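Local coordinates for 450aa long hypothetical fmu protein (Pyrococcus horikoshii, PDB 2YXL) that probably transfers a methyl group from S-adenosylmethionine to the 5-position of cytosine in RNA, and binds the cofactor analogue sinefungin, at residues Ala338-Ser343 and Lys394-Lys399. Residues are numbered along the deposited sequence; the frame is centred on the assembly and turned at random.
Sequences APCTSS and KEENEK. With SFG (sinefungin), chain B.
The carboxylate of E396 grips T341 with both oxygens at once. OE1 accepts the backbone amide of T341 at 2.8 Å from N, with an N-H...O angle of 161°, while OE2 accepts the hydroxyl, 2.7 Å from T341 OG1. Each oxygen uses its syn lone pair, so amide and hydroxyl meet the carboxylate on its inner, chelating side. A chi1 of 52° puts OG1 of T341 beside its own backbone N, which lets hydroxyl and amide face the same carboxylate. The extended chain of E396 beyond CG (chi2 167°) carries that group across to T341. This is the tight part of the contact: T341 and E396 are both buried, and S391 adds its hydroxyl as a further partner of both OE2 and T341 OG1. Were E396 an alanine, the T341 amide and hydroxyl would probably both lose this acceptor, and the loop after strand 331-337 would be likely to shift more freely. In the Rossmann-like fold of class I methyltransferases, residues 338-343 follow that strand, and the RsmB/NOP family carries its Pro-Cys motif here: P339 packs against sinefungin, its CG 3.4 Å from C8 of the adenine, and the C340 side chain lies about 4 Å from that of C390, the predicted nucleophile. C340, its CB beside E396 OE1, is partly exposed and marks the less enclosed side. Farther out, where residues 394-399 lead into helix 398-407, E395 and K399 are partly exposed too; their long salt bridge, 3.8 Å from K399 NZ to E395 OE1, is a much looser link than the paired bonds at T341.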
loop_
_atom_site.group_PDB
_atom_site.type_symbol
_atom_site.label_atom_id
_atom_site.label_comp_id
_atom_site.label_asym_id
_atom_site.label_seq_id
_atom_site.Cartn_x
_atom_site.Cartn_y
_atom_site.Cartn_z
ATOM N N ALA A 338 -10.772 -0.408 8.602
ATOM C CA ALA A 338 -10.182 -1.372 9.526
ATOM C C ALA A 338 -8.773 -1.793 9.149
ATOM O O ALA A 338 -8.469 -1.946 7.967
ATOM C CB ALA A 338 -11.083 -2.596 9.642
ATOM N N PRO A 339 -7.901 -1.981 10.160
ATOM C CA PRO A 339 -6.622 -2.627 9.899
ATOM C C PRO A 339 -6.894 -3.986 9.272
ATOM O O PRO A 339 -7.805 -4.695 9.710
ATOM C CB PRO A 339 -6.010 -2.788 11.299
ATOM C CG PRO A 339 -7.144 -2.598 12.251
ATOM C CD PRO A 339 -8.045 -1.620 11.581
ATOM N N CYS A 340 -6.139 -4.331 8.236
ATOM C CA CYS A 340 -6.415 -5.542 7.477
ATOM C C CYS A 340 -5.152 -6.128 6.862
ATOM O O CYS A 340 -4.055 -5.611 7.073
ATOM C CB CYS A 340 -7.470 -5.262 6.400
ATOM S SG CYS A 340 -6.927 -4.140 5.102
ATOM N N THR A 341 -5.324 -7.210 6.105
ATOM C CA THR A 341 -4.214 -7.904 5.445
ATOM C C THR A 341 -3.550 -7.087 4.335
ATOM O O THR A 341 -2.379 -7.307 4.023
ATOM C CB THR A 341 -4.667 -9.251 4.840
ATOM O OG1 THR A 341 -5.818 -9.047 4.006
ATOM C CG2 THR A 341 -4.980 -10.260 5.941
ATOM N N SER A 342 -4.307 -6.162 3.744
ATOM C CA SER A 342 -3.848 -5.327 2.619
ATOM C C SER A 342 -3.717 -6.087 1.293
ATOM O O SER A 342 -3.088 -5.593 0.356
ATOM C CB SER A 342 -2.538 -4.592 2.955
ATOM O OG SER A 342 -2.786 -3.393 3.670
ATOM N N SER A 343 -4.320 -7.273 1.215
ATOM C CA SER A 343 -4.210 -8.145 0.037
ATOM C C SER A 343 -4.647 -7.473 -1.267
ATOM O O SER A 343 -4.163 -7.818 -2.346
ATOM C CB SER A 343 -5.009 -9.430 0.247
ATOM O OG SER A 343 -6.363 -9.137 0.545
ATOM N N LYS A 394 -12.899 -12.694 1.738
ATOM C CA LYS A 394 -14.255 -12.722 2.285
ATOM C C LYS A 394 -14.252 -12.729 3.812
ATOM O O LYS A 394 -15.131 -12.132 4.433
ATOM C CB LYS A 394 -15.034 -13.931 1.754
ATOM C CG LYS A 394 -15.441 -13.817 0.291
ATOM C CD LYS A 394 -15.934 -15.149 -0.250
ATOM C CE LYS A 394 -16.156 -15.082 -1.753
ATOM N NZ LYS A 394 -16.466 -16.422 -2.331
ATOM N N GLU A 395 -13.254 -13.392 4.401
ATOM C CA GLU A 395 -13.104 -13.492 5.860
ATOM C C GLU A 395 -13.046 -12.144 6.577
ATOM O O GLU A 395 -13.527 -12.016 7.702
ATOM C CB GLU A 395 -11.863 -14.313 6.221
ATOM C CG GLU A 395 -12.120 -15.805 6.426
ATOM C CD GLU A 395 -12.489 -16.546 5.146
ATOM O OE1 GLU A 395 -13.111 -17.623 5.255
ATOM O OE2 GLU A 395 -12.159 -16.061 4.039
ATOM N N GLU A 396 -12.453 -11.151 5.920
ATOM C CA GLU A 396 -12.314 -9.817 6.489
ATOM C C GLU A 396 -13.476 -8.913 6.104
ATOM O O GLU A 396 -13.662 -7.843 6.687
ATOM C CB GLU A 396 -11.007 -9.188 6.018
ATOM C CG GLU A 396 -9.774 -9.740 6.691
ATOM C CD GLU A 396 -8.509 -9.323 5.978
ATOM O OE1 GLU A 396 -7.923 -8.293 6.367
ATOM O OE2 GLU A 396 -8.111 -10.014 5.016
ATOM N N ASN A 397 -14.259 -9.358 5.125
ATOM C CA ASN A 397 -15.273 -8.524 4.499
ATOM C C ASN A 397 -16.707 -9.017 4.698
ATOM O O ASN A 397 -17.335 -8.699 5.713
ATOM C CB ASN A 397 -14.951 -8.345 3.012
ATOM C CG ASN A 397 -13.614 -7.656 2.778
ATOM O OD1 ASN A 397 -12.914 -7.955 1.813
ATOM N ND2 ASN A 397 -13.258 -6.729 3.659
ATOM N N GLU A 398 -17.215 -9.789 3.735
ATOM C CA GLU A 398 -18.605 -10.265 3.749
ATOM C C GLU A 398 -18.931 -11.118 4.975
ATOM O O GLU A 398 -20.040 -11.048 5.510
ATOM C CB GLU A 398 -18.935 -11.035 2.464
ATOM C CG GLU A 398 -19.129 -10.154 1.224
ATOM C CD GLU A 398 -17.835 -9.864 0.467
ATOM O OE1 GLU A 398 -17.915 -9.310 -0.649
ATOM O OE2 GLU A 398 -16.741 -10.186 0.975
ATOM N N LYS A 399 -17.955 -11.912 5.410
ATOM C CA LYS A 399 -18.078 -12.747 6.604
ATOM C C LYS A 399 -18.244 -11.894 7.863
ATOM O O LYS A 399 -19.088 -12.193 8.708
ATOM C CB LYS A 399 -16.855 -13.661 6.728
ATOM C CG LYS A 399 -16.832 -14.571 7.944
ATOM C CD LYS A 399 -15.465 -15.220 8.070
ATOM C CE LYS A 399 -15.464 -16.376 9.048
ATOM N NZ LYS A 399 -14.227 -17.190 8.901
HETATM N N SFG B . -7.832 5.004 7.549
HETATM C CA SFG B . -6.389 5.243 7.367
HETATM C C SFG B . -6.157 6.206 6.184
HETATM O O SFG B . -5.088 6.852 6.173
HETATM O OXT SFG B . -7.056 6.288 5.321
HETATM C CB SFG B . -5.649 3.907 7.163
HETATM C CG SFG B . -5.732 3.027 8.424
HETATM C CD SFG B . -4.933 1.720 8.297
HETATM N NE SFG B . -5.521 0.909 7.222
HETATM C "C5'" SFG B . -4.981 0.874 9.589
HETATM C "C4'" SFG B . -4.585 1.640 10.877
HETATM O "O4'" SFG B . -5.288 0.989 11.961
HETATM C "C3'" SFG B . -3.092 1.541 11.239
HETATM O "O3'" SFG B . -2.543 2.865 11.302
HETATM C "C2'" SFG B . -3.077 0.881 12.625
HETATM O "O2'" SFG B . -2.101 1.488 13.482
HETATM C "C1'" SFG B . -4.478 1.204 13.132
HETATM N N9 SFG B . -4.976 0.306 14.215
HETATM C C8 SFG B . -4.878 -1.025 14.256
HETATM N N7 SFG B . -5.450 -1.483 15.370
HETATM C C5 SFG B . -5.916 -0.437 16.046
HETATM C C6 SFG B . -6.592 -0.292 17.255
HETATM N N6 SFG B . -6.900 -1.355 17.996
HETATM N N1 SFG B . -6.933 0.942 17.667
HETATM C C2 SFG B . -6.632 2.010 16.938
HETATM N N3 SFG B . -5.987 1.904 15.782
HETATM C C4 SFG B . -5.619 0.699 15.311
#